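Local coordinates for coat protein (Sulfolobus turreted icosahedral virus, PDB 2BBD), which probably forms the icosahedral shell of an archaeal virus as its major capsid protein, with a fold pointing to common ancestry with eukaryotic and bacterial viruses, at residues T160-E163 against I164-G168; K247-W250 against A251-Q254. All coordinates share one frame; numbering follows the deposited sequence.

Contact 1 of 2, residues T160-E163 against I164-G168; sequences TAQE and ILSEG
Glu163 and Glu167 bring their carboxylates together, joining a short helix, residues 161-166, to the residue just after it; the helix is N-capped by Thr160 and closed by a Schellman motif. This is the tight side of the contact. OE1 of Glu163 lies 2.7 Å from OE2 of Glu167, and the two carboxylate planes are turned 63° apart. At so short a separation one of the two acids probably holds a proton. Arg122, in strand 108-123, forms salt bridges to OE1 of both, a shared cation that would keep the pair close, and the other oxygen of Glu163, OE2, accepts from the N-terminal Gly1 N. The Glu163 chain runs out fully extended with CG anti to the backbone N (chi1 -178°), whereas Glu167 has CG beside its own N and runs extended from there, which sets its CG 2.9 Å from Glu163 O. Ile164, one residue along, turns its side chain onto Val159 and Leu170.

The solvent side is looser. Ala161, Gln162, Leu165 and Ser166 are exposed, and OE1 of Gln162 stays 3.7 Å from Ser166 OG. Regular backbone bonds hold the turn here, among them Leu165 N to Ala161 O at 3.0 Å. The capping bond, 3.3 Å from Glu163 N to Thr160 OG1, is weak, but Ile164 N to Thr160 O holds the same turn. At the other end Gly168, with positive phi, is the C-prime residue, and its N bonds to Leu165 O while Gly169 N reaches back to Ile164 O. Between the two ends, Gln162 O is gripped twice by one residue: Ser166 N and Ser166 OG come to it from opposite faces of the carbonyl plane, the hydroxyl 39° out of that plane at 2.9 Å from Gln162 O.

Contact 2 of 2, residues K247-W250 against A251-Q254; sequences KVSW and AALQ
Gln254 N donates to Trp250 O over 2.8 Å, nearly along the C=O axis and with an N-H...O angle of 165°, in the first turn of helix 250-261, which follows strand 243-249 directly and has Ser249 as its N-cap. Ser249 OG accepts from Ala252 N at 3.0 Å; the hydroxyl sits between the backbone N and the carbonyl carbon (chi1 63°), and this turns OG to Ala252 N at the helix's start. Leu253 N to Ser249 O completes the set.

Beyond these bonds, the Gln254 side chain runs obliquely past the pyrrole part of Trp250, its amide plane 38° from the ring. Its NE2 is 3.4 Å from Trp250 NE1, but both are donors, and NE2 instead gives its hydrogens to Ser267 O and Ser270 O. Trp250 and Leu253 are buried, with Leu253 CD2 approaching the six-membered ring at 4.0 Å from Trp250 CZ3. Trp250 packs on Pro230 and Ala271, Leu253 on Tyr233, Ala271 and Ile273, of strands 230-237 and 270-284. On the strand side the packing is tight: Val248 CG1, anti to its N, presses to 3.3 Å from Ala252 CB, closer than usual carbon contact.

How the contacts relate
Both contacts include the start of a helix capped by a hydroxyl, a weak bond in contact 1 and a firmer one in contact 2. Their settings differ. Contact 1 follows strand 145-158 and contact 2 follows strand 243-249, consistent with places in different halves of the double jelly roll of this viral lineage. Contact 1 has no buried residue among those that touch and its centre lies about 31 Å from the centre of the chain; its side-chain chemistry is acidic and tied to Arg122 and the chain terminus. Contact 2, centred about 21 Å from that point, is partly buried and joins strand to helix through apolar packing. With centres about 44 Å apart, the two share no element.

Contact 1 of 2, residues T160-E163 against I164-G168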
ATOM      1  N   THR A 160      13.969 -10.444  22.832  1.00 32.72           N
ATOM      2  CA  THR A 160      14.445 -10.307  24.203  1.00 34.80           C
ATOM      3  C   THR A 160      15.439  -9.167  24.360  1.00 34.31           C
ATOM      4  O   THR A 160      16.034  -8.703  23.387  1.00 32.81           O
ATOM      5  CB  THR A 160      15.111 -11.609  24.670  1.00 34.09           C
ATOM      6  OG1 THR A 160      16.246 -11.884  23.837  1.00 35.13           O
ATOM      7  CG2 THR A 160      14.123 -12.770  24.560  1.00 32.41           C
ATOM      8  N   ALA A 161      15.605  -8.714  25.597  1.00 35.08           N
ATOM      9  CA  ALA A 161      16.531  -7.634  25.892  1.00 35.46           C
ATOM     10  C   ALA A 161      17.944  -8.041  25.468  1.00 36.23           C
ATOM     11  O   ALA A 161      18.749  -7.199  25.066  1.00 36.44           O
ATOM     12  CB  ALA A 161      16.491  -7.314  27.384  1.00 34.39           C
ATOM     13  N   GLN A 162      18.236  -9.335  25.549  1.00 36.52           N
ATOM     14  CA  GLN A 162      19.550  -9.841  25.178  1.00 38.47           C
ATOM     15  C   GLN A 162      19.802  -9.636  23.690  1.00 39.12           C
ATOM     16  O   GLN A 162      20.881  -9.180  23.288  1.00 39.01           O
ATOM     17  CB  GLN A 162      19.663 -11.327  25.528  1.00 41.26           C
ATOM     18  CG  GLN A 162      21.005 -11.979  25.181  1.00 43.55           C
ATOM     19  CD  GLN A 162      22.191 -11.317  25.874  1.00 46.12           C
ATOM     20  OE1 GLN A 162      22.716 -10.301  25.407  1.00 48.28           O
ATOM     21  NE2 GLN A 162      22.610 -11.886  27.002  1.00 45.59           N
ATOM     22  N   GLU A 163      18.812  -9.969  22.864  1.00 37.67           N
ATOM     23  CA  GLU A 163      18.974  -9.800  21.426  1.00 36.44           C
ATOM     24  C   GLU A 163      19.154  -8.329  21.098  1.00 34.49           C
ATOM     25  O   GLU A 163      19.960  -7.979  20.243  1.00 33.80           O
ATOM     26  CB  GLU A 163      17.771 -10.348  20.656  1.00 37.97           C
ATOM     27  CG  GLU A 163      17.942 -10.212  19.148  1.00 42.86           C
ATOM     28  CD  GLU A 163      16.847 -10.894  18.345  1.00 45.87           C
ATOM     29  OE1 GLU A 163      16.973 -10.935  17.102  1.00 45.36           O
ATOM     30  OE2 GLU A 163      15.867 -11.390  18.949  1.00 46.98           O
ATOM     31  N   ILE A 164      18.410  -7.472  21.791  1.00 33.09           N
ATOM     32  CA  ILE A 164      18.501  -6.034  21.563  1.00 34.99           C
ATOM     33  C   ILE A 164      19.907  -5.500  21.869  1.00 36.29           C
ATOM     34  O   ILE A 164      20.458  -4.702  21.107  1.00 35.76           O
ATOM     35  CB  ILE A 164      17.451  -5.291  22.406  1.00 33.57           C
ATOM     36  CG1 ILE A 164      16.057  -5.568  21.829  1.00 34.26           C
ATOM     37  CG2 ILE A 164      17.751  -3.795  22.437  1.00 33.59           C
ATOM     38  CD1 ILE A 164      14.935  -4.842  22.543  1.00 32.33           C
ATOM     39  N   LEU A 165      20.486  -5.938  22.983  1.00 37.59           N
ATOM     40  CA  LEU A 165      21.835  -5.512  23.339  1.00 39.27           C
ATOM     41  C   LEU A 165      22.802  -6.006  22.264  1.00 39.09           C
ATOM     42  O   LEU A 165      23.672  -5.260  21.813  1.00 39.73           O
ATOM     43  CB  LEU A 165      22.236  -6.082  24.704  1.00 39.89           C
ATOM     44  CG  LEU A 165      21.634  -5.418  25.945  1.00 42.35           C
ATOM     45  CD1 LEU A 165      22.117  -6.151  27.187  1.00 42.27           C
ATOM     46  CD2 LEU A 165      22.051  -3.949  26.001  1.00 42.11           C
ATOM     47  N   SER A 166      22.632  -7.263  21.855  1.00 39.24           N
ATOM     48  CA  SER A 166      23.474  -7.883  20.828  1.00 39.30           C
ATOM     49  C   SER A 166      23.385  -7.160  19.493  1.00 40.54           C
ATOM     50  O   SER A 166      24.295  -7.261  18.677  1.00 42.54           O
ATOM     51  CB  SER A 166      23.067  -9.344  20.594  1.00 39.53           C
ATOM     52  OG  SER A 166      23.182 -10.126  21.767  1.00 42.41           O
ATOM     53  N   GLU A 167      22.287  -6.446  19.264  1.00 40.11           N
ATOM     54  CA  GLU A 167      22.096  -5.737  18.003  1.00 39.21           C
ATOM     55  C   GLU A 167      22.340  -4.241  18.141  1.00 38.64           C
ATOM     56  O   GLU A 167      21.805  -3.436  17.376  1.00 38.95           O
ATOM     57  CB  GLU A 167      20.687  -6.015  17.466  1.00 38.19           C
ATOM     58  CG  GLU A 167      20.369  -7.515  17.405  1.00 40.11           C
ATOM     59  CD  GLU A 167      18.905  -7.815  17.134  1.00 40.15           C
ATOM     60  OE1 GLU A 167      18.051  -6.996  17.529  1.00 41.84           O
ATOM     61  OE2 GLU A 167      18.602  -8.878  16.550  1.00 36.78           O
ATOM     62  N   GLY A 168      23.150  -3.874  19.128  1.00 37.59           N
ATOM     63  CA  GLY A 168      23.478  -2.476  19.326  1.00 35.68           C
ATOM     64  C   GLY A 168      22.680  -1.718  20.366  1.00 35.32           C
ATOM     65  O   GLY A 168      22.876  -0.521  20.535  1.00 35.00           O
TER

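Contact 2 of 2, residues K247-W250 against A251-Q254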
ATOM      1  N   LYS A 247      13.553   6.073 -17.599  1.00 37.72           N
ATOM      2  CA  LYS A 247      12.797   6.525 -18.762  1.00 38.69           C
ATOM      3  C   LYS A 247      12.395   5.227 -19.448  1.00 37.28           C
ATOM      4  O   LYS A 247      13.208   4.591 -20.126  1.00 37.17           O
ATOM      5  CB  LYS A 247      13.682   7.358 -19.686  1.00 39.43           C
ATOM      6  CG  LYS A 247      12.946   7.954 -20.866  1.00 43.85           C
ATOM      7  CD  LYS A 247      12.029   9.081 -20.434  1.00 45.58           C
ATOM      8  CE  LYS A 247      11.304   9.662 -21.633  1.00 49.55           C
ATOM      9  NZ  LYS A 247      12.259  10.067 -22.702  1.00 50.55           N
ATOM     10  N   VAL A 248      11.144   4.827 -19.258  1.00 35.19           N
ATOM     11  CA  VAL A 248      10.674   3.566 -19.809  1.00 34.58           C
ATOM     12  C   VAL A 248       9.239   3.663 -20.283  1.00 32.27           C
ATOM     13  O   VAL A 248       8.502   4.557 -19.872  1.00 33.76           O
ATOM     14  CB  VAL A 248      10.776   2.446 -18.723  1.00 36.47           C
ATOM     15  CG1 VAL A 248      10.153   1.152 -19.214  1.00 37.76           C
ATOM     16  CG2 VAL A 248      12.228   2.223 -18.347  1.00 37.49           C
ATOM     17  N   SER A 249       8.846   2.743 -21.157  1.00 29.90           N
ATOM     18  CA  SER A 249       7.478   2.715 -21.650  1.00 30.18           C
ATOM     19  C   SER A 249       6.687   1.949 -20.599  1.00 28.17           C
ATOM     20  O   SER A 249       7.246   1.153 -19.849  1.00 29.98           O
ATOM     21  CB  SER A 249       7.398   1.973 -22.984  1.00 30.68           C
ATOM     22  OG  SER A 249       7.788   0.620 -22.814  1.00 33.58           O
ATOM     23  N   TRP A 250       5.386   2.180 -20.546  1.00 29.00           N
ATOM     24  CA  TRP A 250       4.558   1.498 -19.573  1.00 29.00           C
ATOM     25  C   TRP A 250       4.604  -0.011 -19.824  1.00 29.97           C
ATOM     26  O   TRP A 250       4.688  -0.803 -18.883  1.00 30.27           O
ATOM     27  CB  TRP A 250       3.127   2.022 -19.671  1.00 29.79           C
ATOM     28  CG  TRP A 250       2.309   1.784 -18.444  1.00 26.16           C
ATOM     29  CD1 TRP A 250       1.237   0.956 -18.324  1.00 28.93           C
ATOM     30  CD2 TRP A 250       2.460   2.433 -17.178  1.00 26.85           C
ATOM     31  NE1 TRP A 250       0.698   1.050 -17.059  1.00 28.07           N
ATOM     32  CE2 TRP A 250       1.430   1.953 -16.336  1.00 25.71           C
ATOM     33  CE3 TRP A 250       3.362   3.380 -16.674  1.00 24.95           C
ATOM     34  CZ2 TRP A 250       1.277   2.388 -15.020  1.00 25.32           C
ATOM     35  CZ3 TRP A 250       3.212   3.814 -15.363  1.00 27.28           C
ATOM     36  CH2 TRP A 250       2.175   3.316 -14.550  1.00 26.62           C
ATOM     37  N   ALA A 251       4.569  -0.406 -21.096  1.00 29.75           N
ATOM     38  CA  ALA A 251       4.610  -1.821 -21.450  1.00 30.15           C
ATOM     39  C   ALA A 251       5.897  -2.474 -20.968  1.00 30.98           C
ATOM     40  O   ALA A 251       5.892  -3.611 -20.494  1.00 33.21           O
ATOM     41  CB  ALA A 251       4.467  -1.993 -22.959  1.00 30.12           C
ATOM     42  N   ALA A 252       7.004  -1.755 -21.074  1.00 31.82           N
ATOM     43  CA  ALA A 252       8.286  -2.301 -20.643  1.00 30.45           C
ATOM     44  C   ALA A 252       8.322  -2.399 -19.127  1.00 31.68           C
ATOM     45  O   ALA A 252       8.936  -3.302 -18.567  1.00 30.09           O
ATOM     46  CB  ALA A 252       9.429  -1.421 -21.136  1.00 32.44           C
ATOM     47  N   LEU A 253       7.662  -1.460 -18.462  1.00 31.15           N
ATOM     48  CA  LEU A 253       7.629  -1.465 -17.011  1.00 30.78           C
ATOM     49  C   LEU A 253       6.782  -2.665 -16.573  1.00 29.84           C
ATOM     50  O   LEU A 253       7.183  -3.429 -15.689  1.00 31.09           O
ATOM     51  CB  LEU A 253       7.033  -0.146 -16.518  1.00 29.87           C
ATOM     52  CG  LEU A 253       7.136   0.246 -15.049  1.00 32.15           C
ATOM     53  CD1 LEU A 253       8.587   0.203 -14.571  1.00 28.23           C
ATOM     54  CD2 LEU A 253       6.544   1.649 -14.894  1.00 31.13           C
ATOM     55  N   GLN A 254       5.628  -2.846 -17.214  1.00 27.53           N
ATOM     56  CA  GLN A 254       4.752  -3.966 -16.878  1.00 28.11           C
ATOM     57  C   GLN A 254       5.431  -5.298 -17.197  1.00 29.66           C
ATOM     58  O   GLN A 254       5.173  -6.302 -16.532  1.00 28.94           O
ATOM     59  CB  GLN A 254       3.416  -3.874 -17.630  1.00 27.38           C
ATOM     60  CG  GLN A 254       2.617  -2.590 -17.360  1.00 26.85           C
ATOM     61  CD  GLN A 254       1.142  -2.719 -17.719  1.00 26.40           C
ATOM     62  OE1 GLN A 254       0.793  -3.197 -18.798  1.00 26.98           O
ATOM     63  NE2 GLN A 254       0.270  -2.281 -16.814  1.00 22.91           N
TER